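Local atomic coordinates of ATP grasp ligase (Microcystis aeruginosa MRC, PDB entry 5IG9), a protein that probably acts as an ATP-grasp ligase that uses ATP to activate carboxylates and close ester rings in a microviridin precursor peptide. Residues T2-N12 with E66-R76. Sequence-based numbering, arbitrary orientation.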
ATOM      1  N   THR A   2      13.040   2.017  23.498  1.00 48.51           N
ATOM      2  CA  THR A   2      12.536   3.325  23.086  1.00 47.69           C
ATOM      3  C   THR A   2      11.381   3.155  22.114  1.00 46.74           C
ATOM      4  O   THR A   2      11.419   2.291  21.239  1.00 47.18           O
ATOM      5  CB  THR A   2      13.641   4.181  22.433  1.00 44.29           C
ATOM      6  OG1 THR A   2      14.690   4.416  23.378  1.00 44.39           O
ATOM      7  CG2 THR A   2      13.090   5.521  21.962  1.00 45.04           C
ATOM      8  N   VAL A   3      10.350   3.976  22.268  1.00 46.40           N
ATOM      9  CA  VAL A   3       9.181   3.926  21.400  1.00 45.10           C
ATOM     10  C   VAL A   3       9.399   4.884  20.236  1.00 44.29           C
ATOM     11  O   VAL A   3       9.577   6.090  20.436  1.00 43.03           O
ATOM     12  CB  VAL A   3       7.901   4.275  22.171  1.00 44.71           C
ATOM     13  CG1 VAL A   3       6.739   4.458  21.206  1.00 46.79           C
ATOM     14  CG2 VAL A   3       7.587   3.190  23.191  1.00 44.61           C
ATOM     15  N   LEU A   4       9.394   4.350  19.023  1.00 39.80           N
ATOM     16  CA  LEU A   4       9.501   5.171  17.825  1.00 40.46           C
ATOM     17  C   LEU A   4       8.101   5.587  17.392  1.00 44.04           C
ATOM     18  O   LEU A   4       7.233   4.734  17.177  1.00 49.16           O
ATOM     19  CB  LEU A   4      10.212   4.417  16.704  1.00 38.16           C
ATOM     20  CG  LEU A   4      10.123   5.043  15.312  1.00 38.73           C
ATOM     21  CD1 LEU A   4      10.797   6.409  15.260  1.00 39.52           C
ATOM     22  CD2 LEU A   4      10.720   4.104  14.289  1.00 40.04           C
ATOM     23  N   ILE A   5       7.880   6.890  17.271  1.00 43.97           N
ATOM     24  CA  ILE A   5       6.569   7.434  16.942  1.00 43.19           C
ATOM     25  C   ILE A   5       6.645   8.014  15.540  1.00 42.18           C
ATOM     26  O   ILE A   5       7.318   9.025  15.306  1.00 44.04           O
ATOM     27  CB  ILE A   5       6.110   8.480  17.964  1.00 45.72           C
ATOM     28  CG1 ILE A   5       5.825   7.795  19.297  1.00 46.50           C
ATOM     29  CG2 ILE A   5       4.875   9.205  17.465  1.00 49.20           C
ATOM     30  CD1 ILE A   5       5.522   8.737  20.419  1.00 49.06           C
ATOM     31  N   VAL A   6       5.943   7.377  14.608  1.00 45.14           N
ATOM     32  CA  VAL A   6       5.988   7.741  13.198  1.00 45.43           C
ATOM     33  C   VAL A   6       4.851   8.725  12.939  1.00 48.10           C
ATOM     34  O   VAL A   6       3.689   8.336  12.830  1.00 56.03           O
ATOM     35  CB  VAL A   6       5.884   6.510  12.301  1.00 46.18           C
ATOM     36  CG1 VAL A   6       6.050   6.900  10.846  1.00 44.16           C
ATOM     37  CG2 VAL A   6       6.924   5.480  12.707  1.00 47.41           C
ATOM     38  N   THR A   7       5.193  10.009  12.830  1.00 52.02           N
ATOM     39  CA  THR A   7       4.194  11.052  12.642  1.00 51.30           C
ATOM     40  C   THR A   7       4.691  12.094  11.648  1.00 52.36           C
ATOM     41  O   THR A   7       5.504  11.784  10.773  1.00 52.95           O
ATOM     42  CB  THR A   7       3.850  11.713  13.981  1.00 52.14           C
ATOM     43  OG1 THR A   7       2.985  12.830  13.756  1.00 49.75           O
ATOM     44  CG2 THR A   7       5.113  12.192  14.680  1.00 53.07           C
ATOM     45  N   PHE A   8       4.196  13.325  11.766  1.00 55.22           N
ATOM     46  CA  PHE A   8       4.693  14.442  10.975  1.00 56.06           C
ATOM     47  C   PHE A   8       4.601  15.703  11.823  1.00 57.01           C
ATOM     48  O   PHE A   8       4.014  15.703  12.907  1.00 55.98           O
ATOM     49  CB  PHE A   8       3.941  14.576   9.638  1.00 57.79           C
ATOM     50  CG  PHE A   8       2.523  15.066   9.762  1.00 54.62           C
ATOM     51  CD1 PHE A   8       1.575  14.346  10.472  1.00 54.62           C
ATOM     52  CD2 PHE A   8       2.128  16.232   9.128  1.00 54.33           C
ATOM     53  CE1 PHE A   8       0.273  14.797  10.571  1.00 53.15           C
ATOM     54  CE2 PHE A   8       0.827  16.684   9.219  1.00 54.27           C
ATOM     55  CZ  PHE A   8      -0.101  15.967   9.943  1.00 52.67           C
ATOM     56  N   SER A   9       5.203  16.783  11.320  1.00 56.92           N
ATOM     57  CA  SER A   9       5.397  17.976  12.140  1.00 59.34           C
ATOM     58  C   SER A   9       4.083  18.675  12.473  1.00 62.29           C
ATOM     59  O   SER A   9       3.957  19.262  13.554  1.00 59.45           O
ATOM     60  CB  SER A   9       6.346  18.945  11.435  1.00 63.20           C
ATOM     61  OG  SER A   9       5.855  19.297  10.154  1.00 65.39           O
ATOM     62  N   ARG A  10       3.102  18.637  11.573  1.00 59.98           N
ATOM     63  CA  ARG A  10       1.835  19.321  11.790  1.00 58.67           C
ATOM     64  C   ARG A  10       0.774  18.419  12.415  1.00 56.11           C
ATOM     65  O   ARG A  10      -0.421  18.726  12.320  1.00 54.32           O
ATOM     66  CB  ARG A  10       1.317  19.914  10.477  1.00 65.38           C
ATOM     67  CG  ARG A  10       2.206  20.995   9.872  1.00 68.53           C
ATOM     68  CD  ARG A  10       1.569  21.612   8.631  1.00 72.57           C
ATOM     69  NE  ARG A  10       0.987  22.928   8.886  1.00 78.53           N
ATOM     70  CZ  ARG A  10      -0.291  23.144   9.182  1.00 78.31           C
ATOM     71  NH1 ARG A  10      -1.138  22.128   9.267  1.00 77.96           N
ATOM     72  NH2 ARG A  10      -0.726  24.380   9.392  1.00 72.23           N
ATOM     73  N   ASP A  11       1.180  17.321  13.051  1.00 55.99           N
ATOM     74  CA  ASP A  11       0.219  16.470  13.733  1.00 55.03           C
ATOM     75  C   ASP A  11      -0.311  17.172  14.980  1.00 55.67           C
ATOM     76  O   ASP A  11       0.269  18.141  15.479  1.00 58.07           O
ATOM     77  CB  ASP A  11       0.846  15.129  14.108  1.00 54.67           C
ATOM     78  CG  ASP A  11      -0.168  14.000  14.139  1.00 57.08           C
ATOM     79  OD1 ASP A  11      -1.383  14.288  14.117  1.00 58.20           O
ATOM     80  OD2 ASP A  11       0.250  12.824  14.184  1.00 63.00           O
ATOM     81  N   ASN A  12      -1.427  16.662  15.487  1.00 56.43           N
ATOM     82  CA  ASN A  12      -2.197  17.367  16.501  1.00 57.05           C
ATOM     83  C   ASN A  12      -1.709  16.974  17.897  1.00 60.52           C
ATOM     84  O   ASN A  12      -0.592  16.479  18.068  1.00 58.62           O
ATOM     85  CB  ASN A  12      -3.692  17.103  16.288  1.00 52.86           C
ATOM     86  CG  ASN A  12      -4.032  15.622  16.242  1.00 50.36           C
ATOM     87  OD1 ASN A  12      -3.446  14.813  16.958  1.00 53.68           O
ATOM     88  ND2 ASN A  12      -4.989  15.264  15.391  1.00 48.73           N
ATOM     89  N   GLU A  66      17.788   0.294  19.717  1.00 48.87           N
ATOM     90  CA  GLU A  66      17.163   0.572  21.001  1.00 48.89           C
ATOM     91  C   GLU A  66      15.659   0.782  20.887  1.00 46.69           C
ATOM     92  O   GLU A  66      15.018   1.150  21.878  1.00 47.08           O
ATOM     93  CB  GLU A  66      17.815   1.802  21.639  1.00 53.54           C
ATOM     94  CG  GLU A  66      19.327   1.692  21.802  1.00 58.71           C
ATOM     95  CD  GLU A  66      19.983   3.036  22.061  1.00 63.86           C
ATOM     96  OE1 GLU A  66      21.164   3.062  22.471  1.00 69.46           O
ATOM     97  OE2 GLU A  66      19.314   4.069  21.851  1.00 63.67           O
ATOM     98  N   VAL A  67      15.087   0.558  19.706  1.00 42.06           N
ATOM     99  CA  VAL A  67      13.650   0.706  19.502  1.00 40.89           C
ATOM    100  C   VAL A  67      12.950  -0.540  20.029  1.00 40.45           C
ATOM    101  O   VAL A  67      13.194  -1.655  19.555  1.00 39.63           O
ATOM    102  CB  VAL A  67      13.324   0.950  18.021  1.00 42.32           C
ATOM    103  CG1 VAL A  67      11.854   0.671  17.737  1.00 42.61           C
ATOM    104  CG2 VAL A  67      13.676   2.383  17.634  1.00 42.68           C
ATOM    105  N   SER A  68      12.084  -0.351  21.026  1.00 39.53           N
ATOM    106  CA  SER A  68      11.308  -1.440  21.603  1.00 38.71           C
ATOM    107  C   SER A  68       9.863  -1.468  21.123  1.00 38.45           C
ATOM    108  O   SER A  68       9.213  -2.514  21.231  1.00 39.24           O
ATOM    109  CB  SER A  68      11.330  -1.348  23.135  1.00 40.19           C
ATOM    110  OG  SER A  68      10.794  -0.113  23.581  1.00 46.13           O
ATOM    111  N   ALA A  69       9.350  -0.358  20.597  1.00 41.22           N
ATOM    112  CA  ALA A  69       7.983  -0.298  20.101  1.00 41.88           C
ATOM    113  C   ALA A  69       7.897   0.777  19.029  1.00 42.37           C
ATOM    114  O   ALA A  69       8.672   1.737  19.035  1.00 42.81           O
ATOM    115  CB  ALA A  69       6.979  -0.010  21.221  1.00 41.10           C
ATOM    116  N   VAL A  70       6.943   0.603  18.112  1.00 40.64           N
ATOM    117  CA  VAL A  70       6.710   1.539  17.018  1.00 39.51           C
ATOM    118  C   VAL A  70       5.233   1.906  16.994  1.00 40.72           C
ATOM    119  O   VAL A  70       4.369   1.024  16.947  1.00 43.63           O
ATOM    120  CB  VAL A  70       7.128   0.955  15.654  1.00 38.04           C
ATOM    121  CG1 VAL A  70       6.836   1.956  14.543  1.00 38.42           C
ATOM    122  CG2 VAL A  70       8.597   0.573  15.657  1.00 38.71           C
ATOM    123  N   TRP A  71       4.945   3.205  17.009  1.00 44.26           N
ATOM    124  CA  TRP A  71       3.591   3.712  16.822  1.00 44.42           C
ATOM    125  C   TRP A  71       3.459   4.176  15.375  1.00 47.52           C
ATOM    126  O   TRP A  71       3.950   5.250  15.010  1.00 43.46           O
ATOM    127  CB  TRP A  71       3.279   4.845  17.795  1.00 47.28           C
ATOM    128  CG  TRP A  71       1.827   5.213  17.810  1.00 46.92           C
ATOM    129  CD1 TRP A  71       0.783   4.445  17.376  1.00 45.52           C
ATOM    130  CD2 TRP A  71       1.255   6.442  18.273  1.00 47.01           C
ATOM    131  NE1 TRP A  71      -0.401   5.119  17.547  1.00 45.14           N
ATOM    132  CE2 TRP A  71      -0.138   6.348  18.094  1.00 47.10           C
ATOM    133  CE3 TRP A  71       1.787   7.612  18.825  1.00 44.68           C
ATOM    134  CZ2 TRP A  71      -1.006   7.379  18.446  1.00 46.49           C
ATOM    135  CZ3 TRP A  71       0.924   8.634  19.173  1.00 43.81           C
ATOM    136  CH2 TRP A  71      -0.456   8.511  18.982  1.00 44.07           C
ATOM    137  N   TYR A  72       2.802   3.359  14.555  1.00 50.02           N
ATOM    138  CA  TYR A  72       2.604   3.653  13.135  1.00 47.58           C
ATOM    139  C   TYR A  72       1.438   4.632  13.025  1.00 47.27           C
ATOM    140  O   TYR A  72       0.306   4.277  12.685  1.00 47.07           O
ATOM    141  CB  TYR A  72       2.356   2.360  12.364  1.00 45.22           C
ATOM    142  CG  TYR A  72       2.430   2.481  10.861  1.00 43.62           C
ATOM    143  CD1 TYR A  72       3.534   3.052  10.241  1.00 45.96           C
ATOM    144  CD2 TYR A  72       1.407   1.996  10.059  1.00 43.98           C
ATOM    145  CE1 TYR A  72       3.606   3.152   8.867  1.00 45.10           C
ATOM    146  CE2 TYR A  72       1.469   2.090   8.686  1.00 44.23           C
ATOM    147  CZ  TYR A  72       2.572   2.668   8.093  1.00 44.51           C
ATOM    148  OH  TYR A  72       2.639   2.763   6.721  1.00 48.34           O
ATOM    149  N   ARG A  73       1.736   5.896  13.321  1.00 47.16           N
ATOM    150  CA  ARG A  73       0.702   6.925  13.506  1.00 50.32           C
ATOM    151  C   ARG A  73       0.398   7.657  12.199  1.00 48.52           C
ATOM    152  O   ARG A  73      -0.623   7.391  11.558  1.00 45.80           O
ATOM    153  CB  ARG A  73       1.134   7.884  14.621  1.00 53.80           C
ATOM    154  CG  ARG A  73       0.416   9.223  14.677  1.00 56.02           C
ATOM    155  CD  ARG A  73      -1.056   9.093  14.998  1.00 55.76           C
ATOM    156  NE  ARG A  73      -1.689  10.406  15.009  1.00 57.93           N
ATOM    157  CZ  ARG A  73      -2.990  10.610  15.174  1.00 54.86           C
ATOM    158  NH1 ARG A  73      -3.809   9.580  15.342  1.00 54.01           N
ATOM    159  NH2 ARG A  73      -3.470  11.845  15.169  1.00 54.12           N
ATOM    160  N   ARG A  74       1.276   8.575  11.790  1.00 53.70           N
ATOM    161  CA  ARG A  74       1.038   9.412  10.621  1.00 53.26           C
ATOM    162  C   ARG A  74       2.202   9.289   9.653  1.00 55.88           C
ATOM    163  O   ARG A  74       3.366   9.322  10.059  1.00 61.20           O
ATOM    164  CB  ARG A  74       0.829  10.878  11.018  1.00 51.79           C
ATOM    165  CG  ARG A  74      -0.570  11.399  10.733  1.00 52.92           C
ATOM    166  CD  ARG A  74      -1.595  10.288  10.865  1.00 48.76           C
ATOM    167  NE  ARG A  74      -2.892  10.782  11.304  1.00 49.18           N
ATOM    168  CZ  ARG A  74      -3.937  10.002  11.556  1.00 50.05           C
ATOM    169  NH1 ARG A  74      -3.834   8.688  11.406  1.00 51.44           N
ATOM    170  NH2 ARG A  74      -5.081  10.531  11.959  1.00 51.32           N
ATOM    171  N   MET A  75       1.883   9.152   8.370  1.00 54.41           N
ATOM    172  CA  MET A  75       2.883   8.914   7.332  1.00 56.19           C
ATOM    173  C   MET A  75       2.767  10.010   6.278  1.00 53.91           C
ATOM    174  O   MET A  75       1.947   9.912   5.361  1.00 47.98           O
ATOM    175  CB  MET A  75       2.703   7.530   6.717  1.00 61.82           C
ATOM    176  CG  MET A  75       2.839   6.385   7.711  1.00 73.00           C
ATOM    177  SD  MET A  75       1.434   6.194   8.832  1.00 90.67           S
ATOM    178  CE  MET A  75       0.085   6.000   7.671  1.00 76.26           C
ATOM    179  N   ARG A  76       3.591  11.050   6.404  1.00 60.59           N
ATOM    180  CA  ARG A  76       3.607  12.138   5.432  1.00 59.19           C
ATOM    181  C   ARG A  76       5.001  12.299   4.835  1.00 59.09           C
ATOM    182  O   ARG A  76       5.630  13.350   4.991  1.00 60.42           O
ATOM    183  CB  ARG A  76       3.140  13.441   6.082  1.00 60.53           C
ATOM    184  CG  ARG A  76       1.761  13.354   6.713  1.00 64.28           C
ATOM    185  CD  ARG A  76       0.716  12.964   5.684  1.00 65.01           C
ATOM    186  NE  ARG A  76      -0.530  12.552   6.317  1.00 66.31           N
ATOM    187  CZ  ARG A  76      -1.532  13.375   6.603  1.00 68.69           C
ATOM    188  NH1 ARG A  76      -1.438  14.665   6.309  1.00 69.03           N
ATOM    189  NH2 ARG A  76      -2.629  12.907   7.184  1.00 69.12           N
TER
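Leu-4 sits beside Val-70 in register in the two central strands of the parallel four-stranded sheet, order 2-1-3-4, of the pre-ATP-grasp domain, a Rossmann-like unit. Strands 3-7 and 69-72 run 14° from exactly parallel, and their hydrogen bonds alternate: Leu-4 N gives to Ala-69 O, Trp-71 N to Leu-4 O at 2.8 Å, and Val-6 N to Trp-71 O. On one face, covered by helices 14-23 and 313-323, CG2 of Ile-5 packs against CE3 of Trp-71 at 3.7 Å; on the other CG2 of Val-6 meets CG1 of Val-70.

Past Val-6 the contact is carried largely by charged side chains. The side chain of Arg-73 leaves the backbone with CB 3.2 Å from Val-6 O and above the indole of Trp-71. With CG anti to the backbone N (chi1 162°) and a bend at chi2, the chain reaches Asp-11: CG lies near OD2, CD runs alongside the same oxygen at 4.0 Å, and NE makes a salt bridge to its syn lone pair at 3.2 Å. With the carboxylate and guanidinium planes 8° apart, NH2 adds a weak bond to OD1. Over the centre of one face of the Arg-73 guanidinium, at its CZ, lies Arg-74 CZ, and Glu-300 forms salt bridges with both arginines, which probably offsets their like charges.

Phe-8 closes this end. Its ring has the backbone of Arg-10 and Asp-11 over one face and Arg-76 over the opposite one. There Arg-76 CG makes a CH-pi contact 3.9 Å from the Phe-8 ring centroid. The guanidinium carbon, Arg-76 CZ, adds a cation-pi contact at 4.8 Å from the same centroid.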